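Local coordinates for tetratricopeptide repeat protein (Parabacteroides merdae ATCC 43184, PDB 4R7S) that is of unknown function but, as a tetratricopeptide repeat protein, probably serves as a helical scaffold for binding other proteins, at residues Lys227-Glu238 and Ile247-Asn256. Residues are numbered along the deposited sequence; the frame is centred on the assembly and turned at random.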
# COMPACT_ATOMS: atom_id res chain seq x y z
N LYS A 227 -29.20 4.50 10.15
CA LYS A 227 -28.22 5.53 10.53
C LYS A 227 -27.47 5.23 11.84
O LYS A 227 -26.26 5.46 11.91
CB LYS A 227 -28.92 6.89 10.63
CG LYS A 227 -29.37 7.45 9.28
CD LYS A 227 -29.57 8.96 9.33
CE LYS A 227 -30.23 9.48 8.08
NZ LYS A 227 -30.61 10.91 8.23
N GLU A 228 -28.18 4.70 12.87
CA GLU A 228 -27.57 4.39 14.16
C GLU A 228 -26.62 3.20 14.04
O GLU A 228 -25.50 3.24 14.60
CB GLU A 228 -28.62 4.14 15.24
CG GLU A 228 -28.24 4.71 16.60
CD GLU A 228 -29.22 4.51 17.75
OE1 GLU A 228 -30.45 4.51 17.50
OE2 GLU A 228 -28.75 4.38 18.90
N ARG A 229 -27.02 2.16 13.28
CA ARG A 229 -26.19 0.99 13.03
C ARG A 229 -24.94 1.39 12.18
O ARG A 229 -23.81 1.01 12.52
CB ARG A 229 -27.00 -0.13 12.36
CG ARG A 229 -27.48 -1.18 13.38
CD ARG A 229 -28.72 -1.96 12.96
NE ARG A 229 -28.56 -2.76 11.74
CZ ARG A 229 -28.10 -4.02 11.70
NH1 ARG A 229 -27.71 -4.63 12.82
NH2 ARG A 229 -28.01 -4.66 10.54
N ALA A 230 -25.14 2.26 11.16
CA ALA A 230 -24.07 2.76 10.31
C ALA A 230 -23.00 3.50 11.13
O ALA A 230 -21.81 3.20 11.00
CB ALA A 230 -24.65 3.69 9.25
N ALA A 231 -23.45 4.44 12.00
CA ALA A 231 -22.55 5.22 12.86
C ALA A 231 -21.65 4.31 13.71
O ALA A 231 -20.44 4.56 13.80
CB ALA A 231 -23.35 6.14 13.75
N LEU A 232 -22.23 3.22 14.27
CA LEU A 232 -21.48 2.25 15.10
C LEU A 232 -20.31 1.67 14.31
O LEU A 232 -19.19 1.62 14.84
CB LEU A 232 -22.40 1.13 15.63
CG LEU A 232 -23.55 1.56 16.59
CD1 LEU A 232 -24.55 0.44 16.79
CD2 LEU A 232 -23.03 2.06 17.95
N ASP A 233 -20.56 1.33 13.01
CA ASP A 233 -19.55 0.82 12.09
C ASP A 233 -18.53 1.91 11.71
O ASP A 233 -17.33 1.63 11.72
CB ASP A 233 -20.23 0.25 10.83
CG ASP A 233 -20.75 -1.17 10.95
OD1 ASP A 233 -20.52 -1.81 12.02
OD2 ASP A 233 -21.37 -1.66 9.99
N PHE A 234 -19.00 3.17 11.44
CA PHE A 234 -18.07 4.27 11.12
C PHE A 234 -17.16 4.55 12.31
O PHE A 234 -15.95 4.70 12.10
CB PHE A 234 -18.82 5.54 10.69
CG PHE A 234 -19.61 5.44 9.40
CD1 PHE A 234 -19.16 4.67 8.34
CD2 PHE A 234 -20.80 6.15 9.25
CE1 PHE A 234 -19.89 4.58 7.15
CE2 PHE A 234 -21.53 6.06 8.06
CZ PHE A 234 -21.07 5.27 7.02
N LYS A 235 -17.70 4.54 13.56
CA LYS A 235 -16.89 4.73 14.77
C LYS A 235 -15.84 3.63 14.90
O LYS A 235 -14.66 3.94 15.14
CB LYS A 235 -17.77 4.78 16.02
CG LYS A 235 -18.25 6.18 16.36
CD LYS A 235 -19.63 6.16 16.98
CE LYS A 235 -20.08 7.53 17.45
NZ LYS A 235 -19.40 7.96 18.70
N LYS A 236 -16.24 2.37 14.66
CA LYS A 236 -15.35 1.22 14.72
C LYS A 236 -14.19 1.36 13.69
O LYS A 236 -13.02 1.13 14.06
CB LYS A 236 -16.14 -0.08 14.52
CG LYS A 236 -15.27 -1.36 14.57
CD LYS A 236 -14.61 -1.63 15.92
CE LYS A 236 -13.53 -2.68 15.80
NZ LYS A 236 -12.89 -2.94 17.11
N ALA A 237 -14.49 1.77 12.44
CA ALA A 237 -13.49 2.00 11.39
C ALA A 237 -12.53 3.15 11.79
O ALA A 237 -11.33 3.07 11.52
CB ALA A 237 -14.16 2.32 10.06
N GLU A 238 -13.04 4.21 12.47
CA GLU A 238 -12.22 5.33 12.94
C GLU A 238 -11.20 4.81 13.98
O GLU A 238 -9.99 5.08 13.86
CB GLU A 238 -13.10 6.44 13.52
CG GLU A 238 -12.33 7.64 14.06
CD GLU A 238 -13.16 8.84 14.47
OE1 GLU A 238 -14.31 8.66 14.95
OE2 GLU A 238 -12.64 9.97 14.33
N ILE A 247 -14.05 9.89 7.55
CA ILE A 247 -14.86 9.24 8.58
C ILE A 247 -15.72 10.30 9.29
O ILE A 247 -16.86 9.99 9.65
CB ILE A 247 -14.02 8.36 9.55
CG1 ILE A 247 -14.83 7.17 10.09
CG2 ILE A 247 -13.42 9.15 10.69
CD1 ILE A 247 -14.93 6.01 9.16
N LYS A 248 -15.20 11.55 9.40
CA LYS A 248 -15.92 12.69 10.00
C LYS A 248 -17.19 13.03 9.16
O LYS A 248 -18.26 13.21 9.73
CB LYS A 248 -14.99 13.93 10.12
CG LYS A 248 -15.56 15.08 10.95
CD LYS A 248 -14.85 16.42 10.72
CE LYS A 248 -15.79 17.51 10.25
NZ LYS A 248 -16.81 17.86 11.28
N GLU A 249 -17.04 13.10 7.81
CA GLU A 249 -18.12 13.41 6.86
C GLU A 249 -19.19 12.31 6.82
O GLU A 249 -20.37 12.64 6.65
CB GLU A 249 -17.58 13.64 5.43
CG GLU A 249 -16.56 14.78 5.29
CD GLU A 249 -16.95 16.20 5.68
OE1 GLU A 249 -18.15 16.55 5.66
OE2 GLU A 249 -16.01 16.98 5.95
N LEU A 250 -18.78 11.01 6.91
CA LEU A 250 -19.70 9.87 6.90
C LEU A 250 -20.56 9.89 8.14
O LEU A 250 -21.78 9.74 8.05
CB LEU A 250 -18.92 8.53 6.83
CG LEU A 250 -18.16 8.22 5.54
CD1 LEU A 250 -17.29 6.99 5.73
CD2 LEU A 250 -19.11 8.07 4.35
N LEU A 251 -19.93 10.13 9.31
CA LEU A 251 -20.60 10.25 10.59
C LEU A 251 -21.67 11.34 10.58
O LEU A 251 -22.75 11.10 11.12
CB LEU A 251 -19.60 10.48 11.73
CG LEU A 251 -18.96 9.18 12.22
CD1 LEU A 251 -17.67 9.43 12.96
CD2 LEU A 251 -19.95 8.33 13.04
N LYS A 252 -21.40 12.52 9.92
CA LYS A 252 -22.40 13.61 9.79
C LYS A 252 -23.68 13.13 9.07
O LYS A 252 -24.77 13.66 9.36
CB LYS A 252 -21.83 14.81 9.02
CG LYS A 252 -20.79 15.63 9.76
CD LYS A 252 -19.87 16.45 8.81
CE LYS A 252 -20.61 17.40 7.86
NZ LYS A 252 -19.67 18.33 7.16
N LEU A 253 -23.56 12.15 8.15
CA LEU A 253 -24.71 11.66 7.39
C LEU A 253 -25.63 10.74 8.25
O LEU A 253 -26.78 10.49 7.86
CB LEU A 253 -24.28 10.94 6.09
CG LEU A 253 -23.28 11.67 5.16
CD1 LEU A 253 -23.04 10.89 3.92
CD2 LEU A 253 -23.72 13.09 4.79
N THR A 254 -25.15 10.32 9.44
CA THR A 254 -25.91 9.49 10.39
C THR A 254 -26.61 10.33 11.47
O THR A 254 -27.41 9.77 12.23
CB THR A 254 -24.98 8.48 11.09
OG1 THR A 254 -24.12 9.17 11.99
CG2 THR A 254 -24.16 7.63 10.12
N MSE A 255 -26.31 11.66 11.57
CA MSE A 255 -26.80 12.57 12.62
C MSE A 255 -28.00 13.43 12.19
O MSE A 255 -28.06 14.64 12.51
CB MSE A 255 -25.64 13.45 13.14
CG MSE A 255 -24.44 12.62 13.63
SE MSE A 255 -23.07 13.59 14.64
CE MSE A 255 -21.51 13.38 13.50
N ASN A 256 -29.02 12.76 11.56
CA ASN A 256 -30.31 13.28 11.04
C ASN A 256 -30.79 14.58 11.70
O ASN A 256 -31.36 15.44 11.03
CB ASN A 256 -31.42 12.22 11.19
CG ASN A 256 -31.67 11.72 12.60
OD1 ASN A 256 -30.78 11.19 13.27
ND2 ASN A 256 -32.91 11.83 13.05
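Lys-227 reaches across to the chain's C-terminal tail, its extended aliphatic chain running past the backbone carbonyls of Leu-253 and Thr-254, with CD 3.5 Å from Leu-253 O. One turn on, the methyl of Ala-231 rests against Thr-254, whose OG1 turns back to donate to Leu-251 O, meeting a lone pair of the oxygen within the carbonyl plane. That oxygen also accepts from Thr-254 N, so two bonds from one residue grip it. Phe-234 carries the centre: with CG anti to the carbonyl carbon (chi1 -65°), the ring is brought under Leu-250 CB, which sits squarely over one face, 3.7 Å from the centroid, while Thr-254 CG2 meets the ring edge, 3.7 Å from CE2. The opposite face lies against Ala-230 O, offset toward the rim. Replacing Phe-234 by alanine removes the ring and would probably leave Leu-250 and the Thr-254 methyl without their shared packing surface. Leu-251 fits as a knob among Ala-231, Phe-234, Lys-235 and Glu-238, its CD2 3.8 Å from Phe-234 CB. Farther along, Ala-237 CB touches Ile-247 CD1, and the extended Glu-238 chain slants across the Ile-247 side chain, its CB to CD lying against CG2. Helix 211-223 backs this end through Val-215, which meets both Ala-237 and Ile-247. The axes of 227-238 and 247-252 approach to 9.7 Å and run nearly antiparallel (167°), pairing two helices at the C-terminal end of an all-helical tetratricopeptide repeat array.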